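Uracil-DNA glycosylase (Sulfolobus tokodaii str. 7, PDB 4ZBY) is a glycosylase of the uracil-DNA glycosylase superfamily, here with an iron-sulfur cluster and a bound uracil. Local coordinates at residues A[22-30]-A[44-54]; A[157-165]-A[177-188]. All coordinates share one frame; numbering follows the deposited sequence. Where two conformers were deposited one is given.

Contact 1. Residues A[22-30]-A[44-54]. With URA (uracil), chain C.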
loop_
_atom_site.group_PDB
_atom_site.type_symbol
_atom_site.label_atom_id
_atom_site.label_comp_id
_atom_site.label_asym_id
_atom_site.label_seq_id
_atom_site.Cartn_x
_atom_site.Cartn_y
_atom_site.Cartn_z
ATOM N N PHE A 22 19.032 -4.023 -9.677
ATOM C CA PHE A 22 19.044 -5.210 -8.831
ATOM C C PHE A 22 17.901 -6.177 -9.131
ATOM O O PHE A 22 17.932 -7.354 -8.731
ATOM C CB PHE A 22 18.951 -4.805 -7.356
ATOM C CG PHE A 22 19.986 -3.805 -6.932
ATOM C CD1 PHE A 22 21.340 -4.120 -6.990
ATOM C CD2 PHE A 22 19.599 -2.559 -6.457
ATOM C CE1 PHE A 22 22.305 -3.188 -6.597
ATOM C CE2 PHE A 22 20.538 -1.632 -6.057
ATOM C CZ PHE A 22 21.896 -1.944 -6.123
ATOM N N ARG A 23 16.896 -5.683 -9.831
ATOM C CA ARG A 23 15.624 -6.392 -9.856
ATOM C C ARG A 23 15.571 -7.535 -10.862
ATOM O O ARG A 23 16.324 -7.585 -11.854
ATOM C CB ARG A 23 14.467 -5.409 -10.124
ATOM C CG ARG A 23 14.295 -5.058 -11.580
ATOM C CD ARG A 23 13.254 -3.969 -11.802
ATOM N NE ARG A 23 13.334 -3.523 -13.190
ATOM C CZ ARG A 23 13.181 -2.263 -13.589
ATOM N NH1 ARG A 23 12.911 -1.304 -12.705
ATOM N NH2 ARG A 23 13.304 -1.959 -14.877
ATOM N N THR A 24 14.665 -8.467 -10.566
ATOM C CA THR A 24 14.208 -9.449 -11.538
ATOM C C THR A 24 12.969 -8.865 -12.200
ATOM O O THR A 24 12.911 -8.747 -13.420
ATOM C CB THR A 24 13.865 -10.797 -10.890
ATOM O OG1 THR A 24 15.009 -11.263 -10.165
ATOM C CG2 THR A 24 13.519 -11.856 -11.990
ATOM N N ASN A 25 12.005 -8.461 -11.384
ATOM C CA ASN A 25 10.782 -7.815 -11.888
ATOM C C ASN A 25 10.406 -6.611 -11.062
ATOM O O ASN A 25 10.394 -6.708 -9.846
ATOM C CB ASN A 25 9.578 -8.758 -11.846
ATOM C CG ASN A 25 9.719 -9.917 -12.772
ATOM O OD1 ASN A 25 9.562 -9.780 -13.991
ATOM N ND2 ASN A 25 10.022 -11.073 -12.210
ATOM N N ALA A 26 10.069 -5.500 -11.717
ATOM C CA ALA A 26 9.444 -4.370 -11.017
ATOM C C ALA A 26 8.053 -4.829 -10.629
ATOM O O ALA A 26 7.520 -5.750 -11.255
ATOM C CB ALA A 26 9.378 -3.133 -11.913
ATOM N N VAL A 27 7.446 -4.169 -9.643
ATOM C CA VAL A 27 6.144 -4.575 -9.120
ATOM C C VAL A 27 5.209 -3.378 -9.100
ATOM O O VAL A 27 5.165 -2.633 -8.087
ATOM C CB VAL A 27 6.290 -5.162 -7.684
ATOM C CG1 VAL A 27 4.971 -5.673 -7.155
ATOM C CG2 VAL A 27 7.342 -6.311 -7.664
ATOM N N PRO A 28 4.442 -3.173 -10.189
ATOM C CA PRO A 28 3.573 -1.990 -10.254
ATOM C C PRO A 28 2.360 -2.059 -9.315
ATOM O O PRO A 28 1.891 -1.018 -8.845
ATOM C CB PRO A 28 3.112 -1.950 -11.721
ATOM C CG PRO A 28 3.362 -3.295 -12.262
ATOM C CD PRO A 28 4.552 -3.865 -11.479
ATOM N N GLY A 29 1.908 -3.255 -8.980
ATOM C CA GLY A 29 0.699 -3.381 -8.173
ATOM C C GLY A 29 -0.340 -4.069 -9.024
ATOM O O GLY A 29 -0.195 -4.116 -10.237
ATOM N N GLU A 30 -1.396 -4.573 -8.387
ATOM C CA GLU A 30 -2.424 -5.295 -9.118
ATOM C C GLU A 30 -3.771 -5.142 -8.422
ATOM O O GLU A 30 -3.829 -4.937 -7.200
ATOM C CB GLU A 30 -2.033 -6.777 -9.266
ATOM C CG GLU A 30 -1.987 -7.576 -7.973
ATOM C CD GLU A 30 -1.425 -8.991 -8.148
ATOM O OE1 GLU A 30 -0.993 -9.354 -9.261
ATOM O OE2 GLU A 30 -1.425 -9.743 -7.156
ATOM N N PRO A 44 8.627 -4.028 -2.573
ATOM C CA PRO A 44 8.686 -5.473 -2.792
ATOM C C PRO A 44 9.745 -6.154 -1.951
ATOM O O PRO A 44 10.847 -5.619 -1.765
ATOM C CB PRO A 44 9.066 -5.598 -4.281
ATOM C CG PRO A 44 8.710 -4.325 -4.889
ATOM C CD PRO A 44 8.741 -3.264 -3.832
ATOM N N GLY A 45 9.438 -7.352 -1.473
ATOM C CA GLY A 45 10.489 -8.193 -0.946
ATOM C C GLY A 45 10.969 -9.200 -1.975
ATOM O O GLY A 45 10.767 -9.038 -3.182
ATOM N N GLU A 46 11.605 -10.261 -1.486
ATOM C CA GLU A 46 12.225 -11.248 -2.354
ATOM C C GLU A 46 11.226 -11.961 -3.270
ATOM O O GLU A 46 11.477 -12.117 -4.470
ATOM C CB GLU A 46 12.977 -12.290 -1.500
ATOM C CG GLU A 46 13.721 -13.328 -2.300
ATOM C CD GLU A 46 14.475 -14.318 -1.421
ATOM O OE1 GLU A 46 14.351 -14.243 -0.181
ATOM O OE2 GLU A 46 15.195 -15.172 -1.980
ATOM N N ASN A 47 10.125 -12.455 -2.711
ATOM C CA ASN A 47 9.172 -13.204 -3.524
ATOM C C ASN A 47 8.438 -12.295 -4.489
ATOM O O ASN A 47 8.106 -12.694 -5.610
ATOM C CB ASN A 47 8.174 -13.950 -2.639
ATOM C CG ASN A 47 8.843 -15.005 -1.786
ATOM O OD1 ASN A 47 8.717 -15.005 -0.561
ATOM N ND2 ASN A 47 9.580 -15.899 -2.430
ATOM N N GLU A 48 8.192 -11.070 -4.059
ATOM C CA GLU A 48 7.550 -10.081 -4.925
ATOM C C GLU A 48 8.407 -9.792 -6.152
ATOM O O GLU A 48 7.919 -9.711 -7.265
ATOM C CB GLU A 48 7.291 -8.786 -4.143
ATOM C CG GLU A 48 6.181 -8.921 -3.101
ATOM C CD GLU A 48 6.595 -9.717 -1.883
ATOM O OE1 GLU A 48 7.820 -9.793 -1.556
ATOM O OE2 GLU A 48 5.692 -10.291 -1.244
ATOM N N ASP A 49 9.701 -9.620 -5.925
ATOM C CA ASP A 49 10.673 -9.387 -6.985
ATOM C C ASP A 49 10.696 -10.555 -7.966
ATOM O O ASP A 49 10.701 -10.368 -9.185
ATOM C CB ASP A 49 12.061 -9.173 -6.342
ATOM C CG ASP A 49 13.182 -9.014 -7.355
ATOM O OD1 ASP A 49 13.099 -8.138 -8.224
ATOM O OD2 ASP A 49 14.176 -9.763 -7.257
ATOM N N LYS A 50 10.733 -11.766 -7.420
ATOM C CA LYS A 50 10.764 -12.968 -8.246
ATOM C C LYS A 50 9.509 -13.072 -9.102
ATOM O O LYS A 50 9.569 -13.520 -10.253
ATOM C CB LYS A 50 10.897 -14.221 -7.381
ATOM C CG LYS A 50 12.288 -14.513 -6.884
ATOM C CD LYS A 50 12.366 -15.933 -6.334
ATOM C CE LYS A 50 13.779 -16.309 -5.928
ATOM N NZ LYS A 50 14.130 -15.830 -4.557
ATOM N N GLU A 51 8.378 -12.673 -8.534
ATOM C CA GLU A 51 7.091 -12.899 -9.189
ATOM C C GLU A 51 6.526 -11.712 -9.950
ATOM O O GLU A 51 5.643 -11.894 -10.775
ATOM C CB GLU A 51 6.059 -13.376 -8.149
ATOM C CG GLU A 51 6.365 -14.781 -7.656
ATOM C CD GLU A 51 5.429 -15.251 -6.556
ATOM O OE1 GLU A 51 4.202 -15.033 -6.674
ATOM O OE2 GLU A 51 5.932 -15.842 -5.572
ATOM N N GLY A 52 7.004 -10.504 -9.677
ATOM C CA GLY A 52 6.426 -9.302 -10.269
ATOM C C GLY A 52 5.078 -8.882 -9.683
ATOM O O GLY A 52 4.307 -8.164 -10.318
ATOM N N ARG A 53 4.799 -9.333 -8.463
ATOM C CA ARG A 53 3.477 -9.187 -7.833
ATOM C C ARG A 53 3.662 -8.699 -6.406
ATOM O O ARG A 53 4.610 -9.102 -5.771
ATOM C CB ARG A 53 2.737 -10.523 -7.814
ATOM C CG ARG A 53 2.730 -11.290 -9.118
ATOM C CD ARG A 53 1.905 -12.524 -8.944
ATOM N NE ARG A 53 0.648 -12.160 -8.298
ATOM C CZ ARG A 53 -0.135 -13.011 -7.648
ATOM N NH1 ARG A 53 0.190 -14.301 -7.577
ATOM N NH2 ARG A 53 -1.255 -12.573 -7.090
ATOM N N PRO A 54 2.759 -7.841 -5.896
ATOM C CA PRO A 54 2.912 -7.350 -4.527
ATOM C C PRO A 54 2.395 -8.362 -3.494
ATOM O O PRO A 54 1.478 -9.144 -3.783
ATOM C CB PRO A 54 2.070 -6.070 -4.521
ATOM C CG PRO A 54 0.983 -6.373 -5.492
ATOM C CD PRO A 54 1.594 -7.238 -6.579
HETATM N N1 URA C . 6.364 -5.825 1.876
HETATM C C2 URA C . 5.779 -4.737 1.327
HETATM O O2 URA C . 5.858 -3.624 1.813
HETATM N N3 URA C . 5.258 -4.901 0.105
HETATM C C4 URA C . 5.258 -6.038 -0.621
HETATM O O4 URA C . 4.680 -6.064 -1.694
HETATM C C5 URA C . 5.866 -7.155 -0.013
HETATM C C6 URA C . 6.400 -7.036 1.225
HETATM O O HOH W 1 16.464 -9.835 -8.433
HETATM O O HOH W 2 11.754 -5.840 -7.509
HETATM O O HOH W 3 2.396 -6.005 -9.816
#

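Contact 2. Residues A[157-165]-A[177-188]. With URA (uracil), chain C.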
loop_
_atom_site.group_PDB
_atom_site.type_symbol
_atom_site.label_atom_id
_atom_site.label_comp_id
_atom_site.label_asym_id
_atom_site.label_seq_id
_atom_site.Cartn_x
_atom_site.Cartn_y
_atom_site.Cartn_z
ATOM N N ILE A 157 -11.008 10.882 0.724
ATOM C CA ILE A 157 -10.436 9.549 0.844
ATOM C C ILE A 157 -10.173 9.310 2.313
ATOM O O ILE A 157 -9.652 10.191 3.004
ATOM C CB ILE A 157 -9.127 9.401 0.041
ATOM C CG1 ILE A 157 -9.435 9.496 -1.460
ATOM C CG2 ILE A 157 -8.455 8.052 0.352
ATOM C CD1 ILE A 157 -8.210 9.621 -2.329
ATOM N N ILE A 158 -10.572 8.146 2.804
ATOM C CA ILE A 158 -10.305 7.794 4.196
ATOM C C ILE A 158 -8.975 7.076 4.262
ATOM O O ILE A 158 -8.810 6.020 3.647
ATOM C CB ILE A 158 -11.381 6.880 4.753
ATOM C CG1 ILE A 158 -12.740 7.587 4.736
ATOM C CG2 ILE A 158 -11.021 6.454 6.132
ATOM C CD1 ILE A 158 -13.907 6.635 4.967
ATOM N N VAL A 159 -8.023 7.643 4.990
ATOM C CA VAL A 159 -6.715 7.015 5.114
ATOM C C VAL A 159 -6.629 6.313 6.458
ATOM O O VAL A 159 -6.907 6.901 7.504
ATOM C CB VAL A 159 -5.557 8.038 4.978
ATOM C CG1 VAL A 159 -4.196 7.364 5.273
ATOM C CG2 VAL A 159 -5.556 8.656 3.588
ATOM N N PHE A 160 -6.259 5.044 6.428
ATOM C CA PHE A 160 -6.208 4.257 7.647
ATOM C C PHE A 160 -4.865 3.565 7.795
ATOM O O PHE A 160 -4.606 2.564 7.133
ATOM C CB PHE A 160 -7.341 3.217 7.652
ATOM C CG PHE A 160 -7.658 2.692 9.002
ATOM C CD1 PHE A 160 -8.831 3.064 9.635
ATOM C CD2 PHE A 160 -6.770 1.850 9.674
ATOM C CE1 PHE A 160 -9.114 2.605 10.924
ATOM C CE2 PHE A 160 -7.053 1.383 10.965
ATOM C CZ PHE A 160 -8.229 1.746 11.570
ATOM N N PRO A 161 -3.999 4.098 8.672
ATOM C CA PRO A 161 -2.692 3.474 8.817
ATOM C C PRO A 161 -2.742 2.246 9.717
ATOM O O PRO A 161 -3.448 2.273 10.707
ATOM C CB PRO A 161 -1.839 4.576 9.480
ATOM C CG PRO A 161 -2.646 5.839 9.341
ATOM C CD PRO A 161 -4.079 5.400 9.356
ATOM N N THR A 162 -1.999 1.203 9.376
ATOM C CA THR A 162 -1.824 0.047 10.250
ATOM C C THR A 162 -0.351 -0.358 10.331
ATOM O O THR A 162 0.495 0.178 9.616
ATOM C CB THR A 162 -2.618 -1.167 9.755
ATOM O OG1 THR A 162 -1.927 -1.770 8.649
ATOM C CG2 THR A 162 -4.027 -0.761 9.298
ATOM N N TYR A 163 -0.044 -1.315 11.202
ATOM C CA TYR A 163 1.290 -1.893 11.210
ATOM C C TYR A 163 1.444 -2.684 9.930
ATOM O O TYR A 163 0.465 -3.057 9.300
ATOM C CB TYR A 163 1.507 -2.781 12.432
ATOM C CG TYR A 163 1.637 -2.030 13.737
ATOM C CD1 TYR A 163 2.389 -0.858 13.822
ATOM C CD2 TYR A 163 1.025 -2.500 14.889
ATOM C CE1 TYR A 163 2.512 -0.171 15.017
ATOM C CE2 TYR A 163 1.152 -1.822 16.095
ATOM C CZ TYR A 163 1.890 -0.658 16.150
ATOM O OH TYR A 163 2.012 0.026 17.342
ATOM N N HIS A 164 2.677 -2.912 9.517
ATOM C CA HIS A 164 2.911 -3.699 8.337
ATOM C C HIS A 164 2.671 -5.162 8.671
ATOM O O HIS A 164 2.997 -5.605 9.766
ATOM C CB HIS A 164 4.340 -3.471 7.866
ATOM C CG HIS A 164 4.626 -4.045 6.528
ATOM N ND1 HIS A 164 4.843 -5.392 6.328
ATOM C CD2 HIS A 164 4.756 -3.452 5.318
ATOM C CE1 HIS A 164 5.089 -5.607 5.047
ATOM N NE2 HIS A 164 5.043 -4.445 4.415
ATOM N N PRO A 165 2.136 -5.935 7.726
ATOM C CA PRO A 165 1.835 -7.347 8.010
ATOM C C PRO A 165 3.051 -8.158 8.446
ATOM O O PRO A 165 2.910 -9.077 9.234
ATOM C CB PRO A 165 1.311 -7.868 6.673
ATOM C CG PRO A 165 0.795 -6.684 5.994
ATOM C CD PRO A 165 1.600 -5.511 6.421
ATOM N N ILE A 177 -3.687 -6.794 17.073
ATOM C CA ILE A 177 -3.929 -5.371 16.856
ATOM C C ILE A 177 -4.234 -5.082 15.383
ATOM O O ILE A 177 -5.130 -4.297 15.054
ATOM C CB ILE A 177 -2.734 -4.525 17.304
ATOM C CG1 ILE A 177 -2.568 -4.679 18.814
ATOM C CG2 ILE A 177 -2.935 -3.055 16.915
ATOM C CD1 ILE A 177 -1.548 -3.745 19.448
ATOM N N LEU A 178 -3.476 -5.727 14.508
ATOM C CA LEU A 178 -3.680 -5.587 13.074
ATOM C C LEU A 178 -5.058 -6.130 12.664
ATOM O O LEU A 178 -5.757 -5.512 11.869
ATOM C CB LEU A 178 -2.545 -6.297 12.324
ATOM C CG LEU A 178 -2.538 -6.200 10.796
ATOM C CD1 LEU A 178 -2.504 -4.785 10.334
ATOM C CD2 LEU A 178 -1.288 -6.940 10.267
ATOM N N GLU A 179 -5.471 -7.248 13.251
ATOM C CA GLU A 179 -6.777 -7.810 12.969
ATOM C C GLU A 179 -7.884 -6.864 13.391
ATOM O O GLU A 179 -8.866 -6.692 12.676
ATOM C CB GLU A 179 -6.932 -9.178 13.638
ATOM C CG GLU A 179 -5.942 -10.197 13.063
ATOM C CD GLU A 179 -5.927 -11.529 13.794
ATOM O OE1 GLU A 179 -6.438 -11.602 14.933
ATOM O OE2 GLU A 179 -5.387 -12.501 13.219
ATOM N N GLU A 180 -7.711 -6.242 14.550
ATOM C CA GLU A 180 -8.687 -5.288 15.050
ATOM C C GLU A 180 -8.729 -4.066 14.145
ATOM O O GLU A 180 -9.794 -3.513 13.896
ATOM C CB GLU A 180 -8.354 -4.886 16.490
ATOM C CG GLU A 180 -8.563 -6.014 17.486
ATOM C CD GLU A 180 -9.986 -6.543 17.471
ATOM O OE1 GLU A 180 -10.914 -5.754 17.742
ATOM O OE2 GLU A 180 -10.178 -7.742 17.170
ATOM N N ASP A 181 -7.567 -3.653 13.649
ATOM C CA ASP A 181 -7.499 -2.547 12.696
ATOM C C ASP A 181 -8.263 -2.921 11.427
ATOM O O ASP A 181 -8.969 -2.086 10.878
ATOM C CB ASP A 181 -6.062 -2.178 12.336
ATOM C CG ASP A 181 -5.426 -1.256 13.361
ATOM O OD1 ASP A 181 -6.134 -0.820 14.280
ATOM O OD2 ASP A 181 -4.215 -0.980 13.244
ATOM N N PHE A 182 -8.157 -4.177 10.984
ATOM C CA PHE A 182 -8.872 -4.582 9.775
ATOM C C PHE A 182 -10.382 -4.657 10.027
ATOM O O PHE A 182 -11.163 -4.372 9.118
ATOM C CB PHE A 182 -8.328 -5.902 9.216
ATOM C CG PHE A 182 -7.248 -5.710 8.179
ATOM C CD1 PHE A 182 -6.094 -5.027 8.482
ATOM C CD2 PHE A 182 -7.406 -6.198 6.889
ATOM C CE1 PHE A 182 -5.101 -4.831 7.530
ATOM C CE2 PHE A 182 -6.411 -6.000 5.927
ATOM C CZ PHE A 182 -5.276 -5.317 6.241
ATOM N N LYS A 183 -10.789 -5.008 11.249
ATOM C CA LYS A 183 -12.209 -4.967 11.623
ATOM C C LYS A 183 -12.750 -3.542 11.499
ATOM O O LYS A 183 -13.879 -3.326 11.047
ATOM C CB LYS A 183 -12.426 -5.485 13.052
ATOM C CG LYS A 183 -12.174 -6.983 13.235
ATOM C CD LYS A 183 -12.440 -7.431 14.681
ATOM C CE LYS A 183 -12.194 -8.931 14.869
ATOM N NZ LYS A 183 -12.337 -9.362 16.293
ATOM N N LYS A 184 -11.947 -2.564 11.922
ATOM C CA LYS A 184 -12.347 -1.171 11.807
ATOM C C LYS A 184 -12.425 -0.737 10.357
ATOM O O LYS A 184 -13.324 0.035 9.993
ATOM C CB LYS A 184 -11.393 -0.256 12.590
ATOM C CG LYS A 184 -11.495 -0.448 14.094
ATOM C CD LYS A 184 -10.412 0.372 14.814
ATOM C CE LYS A 184 -10.722 0.515 16.298
ATOM N NZ LYS A 184 -10.669 -0.797 16.993
ATOM N N ILE A 185 -11.486 -1.220 9.546
ATOM C CA ILE A 185 -11.486 -0.943 8.120
ATOM C C ILE A 185 -12.746 -1.552 7.496
ATOM O O ILE A 185 -13.378 -0.893 6.672
ATOM C CB ILE A 185 -10.215 -1.458 7.426
ATOM C CG1 ILE A 185 -9.036 -0.608 7.924
ATOM C CG2 ILE A 185 -10.347 -1.411 5.881
ATOM C CD1 ILE A 185 -7.662 -1.232 7.651
ATOM N N ARG A 186 -13.139 -2.745 7.939
ATOM C CA ARG A 186 -14.368 -3.331 7.367
ATOM C C ARG A 186 -15.558 -2.428 7.666
ATOM O O ARG A 186 -16.383 -2.168 6.795
ATOM C CB ARG A 186 -14.646 -4.735 7.888
ATOM C CG ARG A 186 -15.857 -5.372 7.145
ATOM C CD ARG A 186 -16.538 -6.466 7.896
ATOM N NE ARG A 186 -17.683 -6.975 7.136
ATOM C CZ ARG A 186 -18.962 -6.858 7.483
ATOM N NH1 ARG A 186 -19.886 -7.371 6.684
ATOM N NH2 ARG A 186 -19.327 -6.259 8.619
ATOM N N GLU A 187 -15.654 -1.957 8.906
ATOM C CA GLU A 187 -16.791 -1.114 9.277
ATOM C C GLU A 187 -16.798 0.155 8.419
ATOM O O GLU A 187 -17.840 0.549 7.909
ATOM C CB GLU A 187 -16.765 -0.777 10.766
ATOM C CG GLU A 187 -17.960 0.023 11.214
ATOM C CD GLU A 187 -18.133 0.041 12.729
ATOM O OE1 GLU A 187 -17.325 -0.614 13.424
ATOM O OE2 GLU A 187 -19.071 0.707 13.225
ATOM N N LEU A 188 -15.641 0.782 8.226
ATOM C CA LEU A 188 -15.587 1.968 7.366
ATOM C C LEU A 188 -15.995 1.664 5.916
ATOM O O LEU A 188 -16.619 2.488 5.256
ATOM C CB LEU A 188 -14.177 2.578 7.391
ATOM C CG LEU A 188 -13.790 3.191 8.734
ATOM C CD1 LEU A 188 -12.289 3.431 8.793
ATOM C CD2 LEU A 188 -14.530 4.497 8.954
HETATM N N1 URA C . 6.364 -5.825 1.876
HETATM C C2 URA C . 5.779 -4.737 1.327
HETATM O O2 URA C . 5.858 -3.624 1.813
HETATM N N3 URA C . 5.258 -4.901 0.105
HETATM C C4 URA C . 5.258 -6.038 -0.621
HETATM O O4 URA C . 4.680 -6.064 -1.694
HETATM C C5 URA C . 5.866 -7.155 -0.013
HETATM C C6 URA C . 6.400 -7.036 1.225
HETATM O O HOH W 4 -2.018 -2.500 12.988
#

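Contact 1. Residues A[22-30]-A[44-54]
The Arg53 guanidinium offers its edge to the Glu30 carboxylate, whose plane is turned 44° from its own. Arg53 NH2 donates to Glu30 OE2 over 2.8 Å, while NE makes weak bonds to both carboxylate oxygens. OE2 also pairs with Arg75, so two arginines share it. Glu30 CG and CD lie against the ring of Pro54, meeting its CD and CG. A second flat group, the Asn25 amide, reaches the helix end: ND2 donates to the carbonyl Asp49 O at 3.2 Å, with that acceptor only 9° out of the amide plane. Asp49 returns the grip through its carboxylate. Asp49 OD1 accepts from Thr24 N at 2.8 Å, from water 2 and, weakly, from Asn25 N; OD2 accepts from water 1, which links it to Phe22 O and Thr24 OG1. In this alpha/beta fold of the uracil-DNA glycosylase superfamily, helix 46-51 and the turn after it pack against the irregular chain leading into strand 30-31. Gly52, just after the helix, has positive phi, its CA 3.6 Å from Asn25 CB, and water 3 joins Gly52 O to Gly29 N. Val27 fills the middle: with CG1 anti to the backbone N (chi1 -176°), that methyl presses on the Arg53-Pro54 peptide, 3.3 Å from Pro54 N, and CG2 meets Pro44 CG at 3.7 Å. Glu48 turns away from this packing towards the uracil, its CD 3.3 Å from C5 of the ligand, and Val56 N and Gly57 N hold its OE2. Near the start of segment 22-30, Arg23 touches the iron-sulfur cluster and its NH1 is hydrogen-bonded to Cys14 O.

Contact 2. Residues A[157-165]-A[177-188]
Asp181 OD2 takes a hydrogen bond from water 4 at 2.7 Å, and the same water accepts from Tyr163 N, so the helix and the loop leaving the strand are bridged by one water. OD1 of the same carboxylate forms a salt bridge with Arg144. This is a strand followed by a helix in an alpha/beta fold: helix 177-188 lies back along strand 157-162, the axes of the two segments 9.4 Å apart and nearly antiparallel at 168°. Phe160 is the main side chain between them. A chi1 of -160°, which sets CG opposite the backbone N, lays the ring against the side chains of the helix, and CG1 of Ile185 sits over one face in a CH-pi contact, 3.9 Å from the Phe160 ring centroid. Asp181 CG lies at the ring edge, near its plane, while Leu188 CD1 comes obliquely to Phe160 CD1 at 3.6 Å. Leu188 CD1 also reaches Ile158 CG2, extending the apolar seam along the strand. Further on, Leu178 CD1 packs on Thr162, whose OG1 donates to Tyr163 O at 2.8 Å, a local bond just beyond the strand; Leu178 CD2 meets Pro165 CA. The loop beyond the strand carries His164 to the ligand. ND1 accepts from Ala166 N, a bond that restrains the rotation of the ring, and His164 NE2 donates to uracil O2 over 2.8 Å, its N-H making an angle of 161° at the hydrogen.

Overall arrangement
Contacts 1 and 2 follow one another along the chain and lie on opposite sides of its centre, their own centres 24 Å apart. They do not touch, the nearest atoms being about 8 Å from each other, yet both reach the uracil. Contact 1 brings Gly45, Glu48 and Pro54 to the C5 and O4 side of the base, whereas contact 2 supplies His164 at O2. Asn82 OD1, Glu42 N and Phe55 N add further hydrogen bonds to the ligand, and the Phe55 ring also meets that of His164. Contact 1 additionally extends to the iron-sulfur cluster, about 4 Å from the side chain of Arg23.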